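Local coordinates for CELL division control protein 6 (Pyrobaculum aerophilum, PDB 1FNN) that binds ADP and magnesium through a P-loop AAA+ ATPase module and probably helps to regulate the initiation of DNA replication, at residues F199-L203 / E217-I223; I223-T227 / L242-L247; L288-L292 / L383-L388. All coordinates share one frame; numbering follows the deposited sequence.

Interactions 1 and 2 belong to one continuous apolar core in the helical lid of the AAA+ module: both use helix 217-227, they share Ile223, and Leu202 CD2 of the first lies 3.6 Å from Ala243 O of the second. Ile201 of helix 195-209 and Ile244 of helix 240-256, neither of which takes part in the helix-helix contacts, reach the ADP. Interaction 2 is the more deeply buried of the pair, whereas interaction 1 runs out to an exposed glutamate. Interaction 3 sits about 31 Å from interaction 2, centre to centre, in the C-terminal winged-helix region, and is the one of the three that adds a salt bridge to its leucine and isoleucine packing.

Interaction 1: F199-L203 / E217-I223; sequences FDILL and EDILQMI. With ADP (adenosine-5'-diphosphate), chain D.
Phe199 reaches its ring to one turn of helix 217-227 and shows how a single aromatic can span three neighbours. With CG anti to the backbone N (chi1 174°), the CB-CG bond carries the ring nearer to the partner helix than the direction of CB alone would bring it. Beyond CG, Phe199 CD1 comes first, 3.8 Å from Gln221 CG, which approaches the ring obliquely. Phe199 CE1 follows, 3.7 Å from Leu220 CB and equally near Glu217 O, which sits at the ring edge close to its plane. At the tip, Phe199 CZ meets the aliphatic part of Glu217, 3.8 Å from Glu217 CG, while the Glu217 carboxylate plane is turned 65° from the ring. Replacing this phenylalanine by an alanine would probably open a gap over Leu220 CB and leave the methylenes of Glu217 and Gln221 without their apolar cover.

Farther into the lid the leucines take over. Leu203 CD1 touches Leu220 CD2 at 3.7 Å, the two side chains crossing at about a right angle. Leu202 points at the other helix and puts CD1 3.6 Å from Ile223 CG2. No hydrogen bond joins the two segments, so apolar contact carries the interface. Beyond it, Leu220 and Ile223 continue onto helix 240-256, and Ile219 rests on Val267 of helix 264-274.

Ile201, on another side of helix 195-209, brings CD1 to 3.6 Å from C6 of the ADP adenine. Ile201 also packs on Tyr193, whose OH is hydrogen-bonded to the ADP. The two helices, running at 129° to each other, belong to the small helical lid of the AAA+ fold, here of the Cdc6 type, which packs beside the bound nucleotide.

Interaction 2: I223-T227 / L242-L247; sequences IADIT and LAIDIL. With ADP (adenosine-5'-diphosphate), chain D.
Ile223 turns its branched side chain onto helix 240-256 and divides it between two levels. Ile223 CG2 approaches the backbone at Ala243, 3.7 Å from Ala243 O, and also meets Ile246 CG2 at 3.9 Å; the two isoleucines lie alongside, running opposite ways. Ile223 CD1, carried on CG1, reaches a level farther along the partner and stops 3.6 Å from Leu247 CA. Asp225 faces elsewhere: it forms a salt bridge with Arg351 and a hydrogen bond with Tyr308, tying this helix to the region of the winged-helix domain. Ile226 starts out toward helix 240-256 but packs on Val267 of helix 264-274.

Both helices belong to the alpha-helical lid of the AAA+ fold. They run at 143° to each other, and helix 240-256 stands between helix 217-227 and the nucleotide: Ile244, pointing away from this contact, places CD1 3.5 Å from ADP O4'.

At the end of the first segment Thr227 fits closely over Ala243, with Thr227 OG1 3.4 Å from Ala243 CB. The hydroxyl is buried in an apolar setting but gives its proton back to its own helix, Thr227 OG1 bonding to Ile223 O at 2.9 Å. Chi1 of 52° sets OG1 between the backbone N and the carbonyl carbon, and from there it reaches that carbonyl from a position tilted 34° out of its plane. Ile223 O accepts Thr227 N as well, so two donors of one residue grip it. The methyl is thereby directed across the interface: Thr227 CG2 meets Ile246 CD1 tip to tip at 3.9 Å, and the same CG2 also touches Leu242.

Interaction 3: L288-L292 / L383-L388; sequences LHEKL and LIKEEL
Ile384 and Leu292 form the apolar centre, with Leu292 CD2 3.9 Å from Ile384 CD1 and about as far from its CG2. The contact joins the first turn of helix 288-304, in the winged-helix domain, to the end of the chain's last helix, 373-387; the two run at 146° to each other. Leu292 continues inward to Tyr318 and Val321 of helix 311-324.

Next to this centre Lys291 lies along the interface. Lys291 CB is 3.7 Å from Ile384 CG1, the two side chains passing side by side, head to tail, and Lys291 CE crosses over Leu383 CB at 3.6 Å. Toward the chain terminus, Leu288 CD2 meets Leu388 CD2 at 3.8 Å, where the helix has just ended.

Glu387 closes the outer edge. It reaches back over Leu288, Glu387 OE2 lying 3.8 Å from Leu288 CB. A bend at the end of the lysine chain (chi4 75°) turns the ammonium aside, and its hydrogen bonds go to the carbonyl oxygens of Ile284 and Leu286. Glu387 adds a salt bridge whose hydrogen bond is weak: Lys291 NZ to Glu387 OE1, 3.5 Å.

Interaction 1: F199-L203 / E217-I223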
loop_
_atom_site.group_PDB
_atom_site.type_symbol
_atom_site.label_atom_id
_atom_site.label_comp_id
_atom_site.label_asym_id
_atom_site.label_seq_id
_atom_site.Cartn_x
_atom_site.Cartn_y
_atom_site.Cartn_z
ATOM N N PHE A 199 -10.824 3.727 -1.643
ATOM C CA PHE A 199 -11.707 4.832 -1.360
ATOM C C PHE A 199 -12.070 4.831 0.160
ATOM O O PHE A 199 -12.103 5.938 0.709
ATOM C CB PHE A 199 -12.991 4.742 -2.178
ATOM C CG PHE A 199 -14.006 5.778 -1.830
ATOM C CD1 PHE A 199 -13.969 7.028 -2.406
ATOM C CD2 PHE A 199 -15.015 5.503 -0.915
ATOM C CE1 PHE A 199 -14.893 7.991 -2.098
ATOM C CE2 PHE A 199 -15.950 6.469 -0.598
ATOM C CZ PHE A 199 -15.902 7.720 -1.184
ATOM N N ASP A 200 -12.473 3.687 0.687
ATOM C CA ASP A 200 -12.927 3.729 2.112
ATOM C C ASP A 200 -11.781 4.160 3.034
ATOM O O ASP A 200 -11.970 4.849 4.024
ATOM C CB ASP A 200 -13.476 2.389 2.525
ATOM C CG ASP A 200 -14.725 1.932 1.786
ATOM O OD1 ASP A 200 -15.541 2.773 1.377
ATOM O OD2 ASP A 200 -14.856 0.709 1.633
ATOM N N ILE A 201 -10.580 3.655 2.801
ATOM C CA ILE A 201 -9.402 4.067 3.549
ATOM C C ILE A 201 -9.185 5.569 3.440
ATOM O O ILE A 201 -8.957 6.286 4.433
ATOM C CB ILE A 201 -8.180 3.314 3.062
ATOM C CG1 ILE A 201 -8.407 1.821 3.381
ATOM C CG2 ILE A 201 -6.872 3.848 3.670
ATOM C CD1 ILE A 201 -7.319 0.915 2.804
ATOM N N LEU A 202 -9.166 6.074 2.188
ATOM C CA LEU A 202 -8.968 7.505 2.000
ATOM C C LEU A 202 -10.069 8.352 2.605
ATOM O O LEU A 202 -9.781 9.439 3.130
ATOM C CB LEU A 202 -8.848 7.867 0.508
ATOM C CG LEU A 202 -7.675 7.277 -0.259
ATOM C CD1 LEU A 202 -7.654 7.786 -1.712
ATOM C CD2 LEU A 202 -6.358 7.707 0.367
ATOM N N LEU A 203 -11.324 7.913 2.604
ATOM C CA LEU A 203 -12.361 8.754 3.186
ATOM C C LEU A 203 -12.098 8.916 4.700
ATOM O O LEU A 203 -12.354 9.972 5.302
ATOM C CB LEU A 203 -13.712 8.087 2.902
ATOM C CG LEU A 203 -14.925 8.863 3.404
ATOM C CD1 LEU A 203 -14.938 10.285 2.848
ATOM C CD2 LEU A 203 -16.227 8.137 3.090
ATOM N N GLU A 217 -16.184 13.481 -2.758
ATOM C CA GLU A 217 -16.151 12.037 -2.970
ATOM C C GLU A 217 -15.497 11.732 -4.336
ATOM O O GLU A 217 -14.709 10.804 -4.477
ATOM C CB GLU A 217 -17.597 11.574 -3.002
ATOM C CG GLU A 217 -17.810 10.124 -3.405
ATOM C CD GLU A 217 -19.256 9.712 -3.187
ATOM O OE1 GLU A 217 -20.072 9.856 -4.117
ATOM O OE2 GLU A 217 -19.564 9.244 -2.075
ATOM N N ASP A 218 -15.793 12.574 -5.337
ATOM C CA ASP A 218 -15.221 12.352 -6.673
ATOM C C ASP A 218 -13.703 12.435 -6.634
ATOM O O ASP A 218 -13.063 11.675 -7.361
ATOM C CB ASP A 218 -15.702 13.363 -7.721
ATOM C CG ASP A 218 -17.119 13.080 -8.188
ATOM O OD1 ASP A 218 -17.670 12.010 -7.861
ATOM O OD2 ASP A 218 -17.687 13.948 -8.891
ATOM N N ILE A 219 -13.140 13.350 -5.837
ATOM C CA ILE A 219 -11.674 13.465 -5.805
ATOM C C ILE A 219 -11.026 12.230 -5.206
ATOM O O ILE A 219 -9.933 11.788 -5.591
ATOM C CB ILE A 219 -11.235 14.743 -5.086
ATOM C CG1 ILE A 219 -11.339 15.945 -6.038
ATOM C CG2 ILE A 219 -9.819 14.667 -4.500
ATOM C CD1 ILE A 219 -10.176 16.097 -7.008
ATOM N N LEU A 220 -11.658 11.684 -4.158
ATOM C CA LEU A 220 -11.111 10.491 -3.492
ATOM C C LEU A 220 -11.244 9.315 -4.467
ATOM O O LEU A 220 -10.357 8.470 -4.558
ATOM C CB LEU A 220 -11.995 10.258 -2.251
ATOM C CG LEU A 220 -11.511 10.733 -0.882
ATOM C CD1 LEU A 220 -10.503 11.857 -0.931
ATOM C CD2 LEU A 220 -12.673 11.028 0.067
ATOM N N GLN A 221 -12.385 9.292 -5.183
ATOM C CA GLN A 221 -12.588 8.215 -6.165
ATOM C C GLN A 221 -11.540 8.233 -7.287
ATOM O O GLN A 221 -11.027 7.165 -7.656
ATOM C CB GLN A 221 -13.982 8.241 -6.773
ATOM C CG GLN A 221 -15.145 7.775 -5.924
ATOM C CD GLN A 221 -16.481 8.233 -6.484
ATOM O OE1 GLN A 221 -16.564 9.153 -7.312
ATOM N NE2 GLN A 221 -17.567 7.609 -6.051
ATOM N N MET A 222 -11.127 9.421 -7.681
ATOM C CA MET A 222 -10.055 9.603 -8.692
ATOM C C MET A 222 -8.743 9.003 -8.275
ATOM O O MET A 222 -8.023 8.263 -8.995
ATOM C CB MET A 222 -9.987 11.097 -8.973
ATOM C CG MET A 222 -8.893 11.571 -9.927
ATOM S SD MET A 222 -8.830 13.372 -10.056
ATOM C CE MET A 222 -7.376 13.604 -11.062
ATOM N N ILE A 223 -8.370 9.294 -6.988
ATOM C CA ILE A 223 -7.140 8.736 -6.455
ATOM C C ILE A 223 -7.260 7.223 -6.302
ATOM O O ILE A 223 -6.336 6.496 -6.607
ATOM C CB ILE A 223 -6.820 9.332 -5.031
ATOM C CG1 ILE A 223 -6.671 10.832 -5.161
ATOM C CG2 ILE A 223 -5.589 8.614 -4.487
ATOM C CD1 ILE A 223 -6.408 11.622 -3.865
HETATM P PB ADP D . 2.462 -2.810 4.579
HETATM O O1B ADP D . 3.343 -3.273 5.732
HETATM O O2B ADP D . 1.558 -3.803 4.113
HETATM O O3B ADP D . 3.461 -2.462 3.574
HETATM P PA ADP D . 1.178 -0.622 5.858
HETATM O O1A ADP D . 0.741 -1.339 7.070
HETATM O O2A ADP D . 2.321 0.255 6.135
HETATM O O3A ADP D . 1.494 -1.614 4.731
HETATM O "O5'" ADP D . -0.004 0.355 5.280
HETATM C "C5'" ADP D . 0.418 1.333 4.347
HETATM C "C4'" ADP D . -0.322 2.633 4.724
HETATM O "O4'" ADP D . -1.706 2.403 4.590
HETATM C "C3'" ADP D . -0.123 3.083 6.165
HETATM O "O3'" ADP D . -0.210 4.497 6.200
HETATM C "C2'" ADP D . -1.260 2.371 6.816
HETATM O "O2'" ADP D . -1.647 2.976 8.051
HETATM C "C1'" ADP D . -2.372 2.587 5.782
HETATM N N9 ADP D . -3.270 1.503 5.883
HETATM C C8 ADP D . -3.092 0.259 5.338
HETATM N N7 ADP D . -4.152 -0.492 5.338
HETATM C C5 ADP D . -5.101 0.325 5.930
HETATM C C6 ADP D . -6.451 0.109 6.252
HETATM N N6 ADP D . -7.038 -1.051 6.007
HETATM N N1 ADP D . -7.122 1.094 6.854
HETATM C C2 ADP D . -6.497 2.225 7.123
HETATM N N3 ADP D . -5.233 2.564 6.878
HETATM C C4 ADP D . -4.581 1.538 6.267
#

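Interaction 2: I223-T227 / L242-L247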
loop_
_atom_site.group_PDB
_atom_site.type_symbol
_atom_site.label_atom_id
_atom_site.label_comp_id
_atom_site.label_asym_id
_atom_site.label_seq_id
_atom_site.Cartn_x
_atom_site.Cartn_y
_atom_site.Cartn_z
ATOM N N ILE A 223 -8.370 9.294 -6.988
ATOM C CA ILE A 223 -7.140 8.736 -6.455
ATOM C C ILE A 223 -7.260 7.223 -6.302
ATOM O O ILE A 223 -6.336 6.496 -6.607
ATOM C CB ILE A 223 -6.820 9.332 -5.031
ATOM C CG1 ILE A 223 -6.671 10.832 -5.161
ATOM C CG2 ILE A 223 -5.589 8.614 -4.487
ATOM C CD1 ILE A 223 -6.408 11.622 -3.865
ATOM N N ALA A 224 -8.431 6.732 -5.864
ATOM C CA ALA A 224 -8.650 5.295 -5.729
ATOM C C ALA A 224 -8.645 4.557 -7.091
ATOM O O ALA A 224 -8.121 3.457 -7.208
ATOM C CB ALA A 224 -10.046 5.109 -5.116
ATOM N N ASP A 225 -9.073 5.253 -8.125
ATOM C CA ASP A 225 -9.057 4.737 -9.501
ATOM C C ASP A 225 -7.642 4.654 -10.012
ATOM O O ASP A 225 -7.337 3.734 -10.771
ATOM C CB ASP A 225 -9.925 5.566 -10.469
ATOM C CG ASP A 225 -11.381 5.202 -10.229
ATOM O OD1 ASP A 225 -11.563 4.125 -9.627
ATOM O OD2 ASP A 225 -12.293 5.945 -10.613
ATOM N N ILE A 226 -6.741 5.516 -9.541
ATOM C CA ILE A 226 -5.350 5.450 -9.951
ATOM C C ILE A 226 -4.640 4.310 -9.240
ATOM O O ILE A 226 -3.560 3.914 -9.686
ATOM C CB ILE A 226 -4.607 6.751 -9.558
ATOM C CG1 ILE A 226 -5.183 8.006 -10.208
ATOM C CG2 ILE A 226 -3.131 6.688 -9.883
ATOM C CD1 ILE A 226 -4.560 9.259 -9.583
ATOM N N THR A 227 -4.983 4.067 -7.968
ATOM C CA THR A 227 -4.164 3.161 -7.166
ATOM C C THR A 227 -4.765 1.810 -6.868
ATOM O O THR A 227 -3.998 0.910 -6.522
ATOM C CB THR A 227 -3.890 3.867 -5.791
ATOM O OG1 THR A 227 -5.129 4.303 -5.214
ATOM C CG2 THR A 227 -3.079 5.131 -6.004
ATOM N N LEU A 242 0.661 4.425 -1.102
ATOM C CA LEU A 242 0.683 5.313 -2.279
ATOM C C LEU A 242 -0.576 6.130 -2.343
ATOM O O LEU A 242 -0.476 7.319 -2.640
ATOM C CB LEU A 242 0.785 4.399 -3.528
ATOM C CG LEU A 242 0.778 5.100 -4.883
ATOM C CD1 LEU A 242 1.968 6.033 -4.988
ATOM C CD2 LEU A 242 0.766 4.016 -5.996
ATOM N N ALA A 243 -1.758 5.536 -2.142
ATOM C CA ALA A 243 -2.992 6.285 -2.222
ATOM C C ALA A 243 -3.025 7.395 -1.183
ATOM O O ALA A 243 -3.386 8.536 -1.488
ATOM C CB ALA A 243 -4.226 5.400 -2.125
ATOM N N ILE A 244 -2.611 7.068 0.053
ATOM C CA ILE A 244 -2.619 8.137 1.097
ATOM C C ILE A 244 -1.592 9.205 0.798
ATOM O O ILE A 244 -1.769 10.408 0.989
ATOM C CB ILE A 244 -2.369 7.463 2.490
ATOM C CG1 ILE A 244 -3.538 6.527 2.818
ATOM C CG2 ILE A 244 -2.176 8.575 3.535
ATOM C CD1 ILE A 244 -3.269 5.472 3.906
ATOM N N ASP A 245 -0.429 8.839 0.273
ATOM C CA ASP A 245 0.609 9.784 -0.096
ATOM C C ASP A 245 0.072 10.730 -1.190
ATOM O O ASP A 245 0.226 11.943 -1.085
ATOM C CB ASP A 245 1.800 8.958 -0.576
ATOM C CG ASP A 245 3.071 9.637 -0.988
ATOM O OD1 ASP A 245 3.298 10.821 -0.747
ATOM O OD2 ASP A 245 3.966 9.022 -1.600
ATOM N N ILE A 246 -0.698 10.180 -2.158
ATOM C CA ILE A 246 -1.243 11.064 -3.194
ATOM C C ILE A 246 -2.278 12.001 -2.625
ATOM O O ILE A 246 -2.314 13.174 -3.030
ATOM C CB ILE A 246 -1.822 10.221 -4.387
ATOM C CG1 ILE A 246 -0.632 9.614 -5.156
ATOM C CG2 ILE A 246 -2.706 11.134 -5.234
ATOM C CD1 ILE A 246 -1.103 8.456 -6.087
ATOM N N LEU A 247 -3.186 11.535 -1.758
ATOM C CA LEU A 247 -4.169 12.407 -1.140
ATOM C C LEU A 247 -3.512 13.585 -0.398
ATOM O O LEU A 247 -3.856 14.770 -0.580
ATOM C CB LEU A 247 -5.074 11.636 -0.169
ATOM C CG LEU A 247 -6.094 12.403 0.661
ATOM C CD1 LEU A 247 -7.027 13.271 -0.215
ATOM C CD2 LEU A 247 -6.998 11.479 1.479
HETATM P PB ADP D . 2.462 -2.810 4.579
HETATM O O1B ADP D . 3.343 -3.273 5.732
HETATM O O2B ADP D . 1.558 -3.803 4.113
HETATM O O3B ADP D . 3.461 -2.462 3.574
HETATM P PA ADP D . 1.178 -0.622 5.858
HETATM O O1A ADP D . 0.741 -1.339 7.070
HETATM O O2A ADP D . 2.321 0.255 6.135
HETATM O O3A ADP D . 1.494 -1.614 4.731
HETATM O "O5'" ADP D . -0.004 0.355 5.280
HETATM C "C5'" ADP D . 0.418 1.333 4.347
HETATM C "C4'" ADP D . -0.322 2.633 4.724
HETATM O "O4'" ADP D . -1.706 2.403 4.590
HETATM C "C3'" ADP D . -0.123 3.083 6.165
HETATM O "O3'" ADP D . -0.210 4.497 6.200
HETATM C "C2'" ADP D . -1.260 2.371 6.816
HETATM O "O2'" ADP D . -1.647 2.976 8.051
HETATM C "C1'" ADP D . -2.372 2.587 5.782
HETATM N N9 ADP D . -3.270 1.503 5.883
HETATM C C8 ADP D . -3.092 0.259 5.338
HETATM N N7 ADP D . -4.152 -0.492 5.338
HETATM C C5 ADP D . -5.101 0.325 5.930
HETATM C C6 ADP D . -6.451 0.109 6.252
HETATM N N6 ADP D . -7.038 -1.051 6.007
HETATM N N1 ADP D . -7.122 1.094 6.854
HETATM C C2 ADP D . -6.497 2.225 7.123
HETATM N N3 ADP D . -5.233 2.564 6.878
HETATM C C4 ADP D . -4.581 1.538 6.267
#

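Interaction 3: L288-L292 / L383-L388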
loop_
_atom_site.group_PDB
_atom_site.type_symbol
_atom_site.label_atom_id
_atom_site.label_comp_id
_atom_site.label_asym_id
_atom_site.label_seq_id
_atom_site.Cartn_x
_atom_site.Cartn_y
_atom_site.Cartn_z
ATOM N N LEU A 288 -4.942 6.797 -35.156
ATOM C CA LEU A 288 -5.330 8.183 -35.259
ATOM C C LEU A 288 -6.568 8.582 -34.468
ATOM O O LEU A 288 -6.595 9.586 -33.755
ATOM C CB LEU A 288 -5.586 8.622 -36.726
ATOM C CG LEU A 288 -6.035 10.040 -36.986
ATOM C CD1 LEU A 288 -5.034 11.071 -36.466
ATOM C CD2 LEU A 288 -6.280 10.314 -38.487
ATOM N N HIS A 289 -7.720 7.977 -34.707
ATOM C CA HIS A 289 -8.964 8.347 -34.071
ATOM C C HIS A 289 -8.957 8.093 -32.543
ATOM O O HIS A 289 -9.770 8.707 -31.888
ATOM C CB HIS A 289 -10.153 7.657 -34.771
ATOM C CG HIS A 289 -10.458 8.562 -35.948
ATOM N ND1 HIS A 289 -11.359 9.600 -35.862
ATOM C CD2 HIS A 289 -9.965 8.565 -37.217
ATOM C CE1 HIS A 289 -11.411 10.206 -37.042
ATOM N NE2 HIS A 289 -10.579 9.599 -37.869
ATOM N N GLU A 290 -8.216 7.140 -32.051
ATOM C CA GLU A 290 -8.045 6.927 -30.609
ATOM C C GLU A 290 -7.241 8.077 -30.007
ATOM O O GLU A 290 -7.527 8.510 -28.890
ATOM C CB GLU A 290 -7.363 5.589 -30.334
ATOM C CG GLU A 290 -7.219 5.254 -28.831
ATOM C CD GLU A 290 -6.869 3.802 -28.589
ATOM O OE1 GLU A 290 -6.483 3.446 -27.453
ATOM O OE2 GLU A 290 -6.965 2.960 -29.520
ATOM N N LYS A 291 -6.218 8.598 -30.698
ATOM C CA LYS A 291 -5.544 9.826 -30.349
ATOM C C LYS A 291 -6.487 11.013 -30.300
ATOM O O LYS A 291 -6.503 11.798 -29.353
ATOM C CB LYS A 291 -4.383 10.260 -31.284
ATOM C CG LYS A 291 -3.194 9.284 -31.239
ATOM C CD LYS A 291 -2.059 9.939 -32.013
ATOM C CE LYS A 291 -0.714 9.296 -31.910
ATOM N NZ LYS A 291 -0.602 8.048 -32.715
ATOM N N LEU A 292 -7.331 11.189 -31.307
ATOM C CA LEU A 292 -8.295 12.255 -31.387
ATOM C C LEU A 292 -9.308 12.108 -30.238
ATOM O O LEU A 292 -9.687 13.120 -29.649
ATOM C CB LEU A 292 -9.059 12.206 -32.753
ATOM C CG LEU A 292 -8.148 12.569 -33.975
ATOM C CD1 LEU A 292 -8.886 12.263 -35.293
ATOM C CD2 LEU A 292 -7.754 14.034 -33.916
ATOM N N LEU A 383 1.731 14.665 -31.714
ATOM C CA LEU A 383 1.622 13.414 -32.434
ATOM C C LEU A 383 0.525 13.433 -33.497
ATOM O O LEU A 383 0.745 12.869 -34.562
ATOM C CB LEU A 383 1.415 12.224 -31.492
ATOM C CG LEU A 383 2.537 12.072 -30.438
ATOM C CD1 LEU A 383 2.116 11.020 -29.396
ATOM C CD2 LEU A 383 3.864 11.681 -31.055
ATOM N N ILE A 384 -0.629 13.993 -33.213
ATOM C CA ILE A 384 -1.698 14.086 -34.201
ATOM C C ILE A 384 -1.262 14.943 -35.406
ATOM O O ILE A 384 -1.438 14.589 -36.589
ATOM C CB ILE A 384 -2.940 14.665 -33.566
ATOM C CG1 ILE A 384 -3.458 13.649 -32.499
ATOM C CG2 ILE A 384 -3.992 14.980 -34.637
ATOM C CD1 ILE A 384 -4.599 14.255 -31.720
ATOM N N LYS A 385 -0.646 16.073 -35.108
ATOM C CA LYS A 385 -0.159 17.001 -36.106
ATOM C C LYS A 385 0.858 16.321 -36.998
ATOM O O LYS A 385 0.770 16.596 -38.221
ATOM C CB LYS A 385 0.420 18.313 -35.536
ATOM C CG LYS A 385 -0.787 19.139 -35.040
ATOM C CD LYS A 385 -0.332 20.487 -34.485
ATOM C CE LYS A 385 -1.592 21.253 -34.051
ATOM N NZ LYS A 385 -1.247 22.391 -33.143
ATOM N N GLU A 386 1.770 15.542 -36.409
ATOM C CA GLU A 386 2.734 14.867 -37.248
ATOM C C GLU A 386 2.055 13.850 -38.165
ATOM O O GLU A 386 2.522 13.579 -39.285
ATOM C CB GLU A 386 3.902 14.304 -36.470
ATOM C CG GLU A 386 3.962 12.937 -35.891
ATOM C CD GLU A 386 5.156 12.652 -34.992
ATOM O OE1 GLU A 386 5.548 13.504 -34.164
ATOM O OE2 GLU A 386 5.724 11.544 -35.109
ATOM N N GLU A 387 1.118 13.049 -37.635
ATOM C CA GLU A 387 0.470 12.017 -38.469
ATOM C C GLU A 387 -0.324 12.709 -39.568
ATOM O O GLU A 387 -0.426 12.191 -40.698
ATOM C CB GLU A 387 -0.359 11.115 -37.575
ATOM C CG GLU A 387 -1.433 10.182 -38.060
ATOM C CD GLU A 387 -1.676 9.057 -37.039
ATOM O OE1 GLU A 387 -1.584 9.318 -35.815
ATOM O OE2 GLU A 387 -1.942 7.917 -37.445
ATOM N N LEU A 388 -0.906 13.870 -39.318
ATOM C CA LEU A 388 -1.739 14.533 -40.318
ATOM C C LEU A 388 -1.056 15.642 -41.104
ATOM O O LEU A 388 -1.723 16.434 -41.769
ATOM C CB LEU A 388 -2.941 15.126 -39.544
ATOM C CG LEU A 388 -3.882 14.059 -38.961
ATOM C CD1 LEU A 388 -5.074 14.756 -38.300
ATOM C CD2 LEU A 388 -4.424 13.161 -40.100
#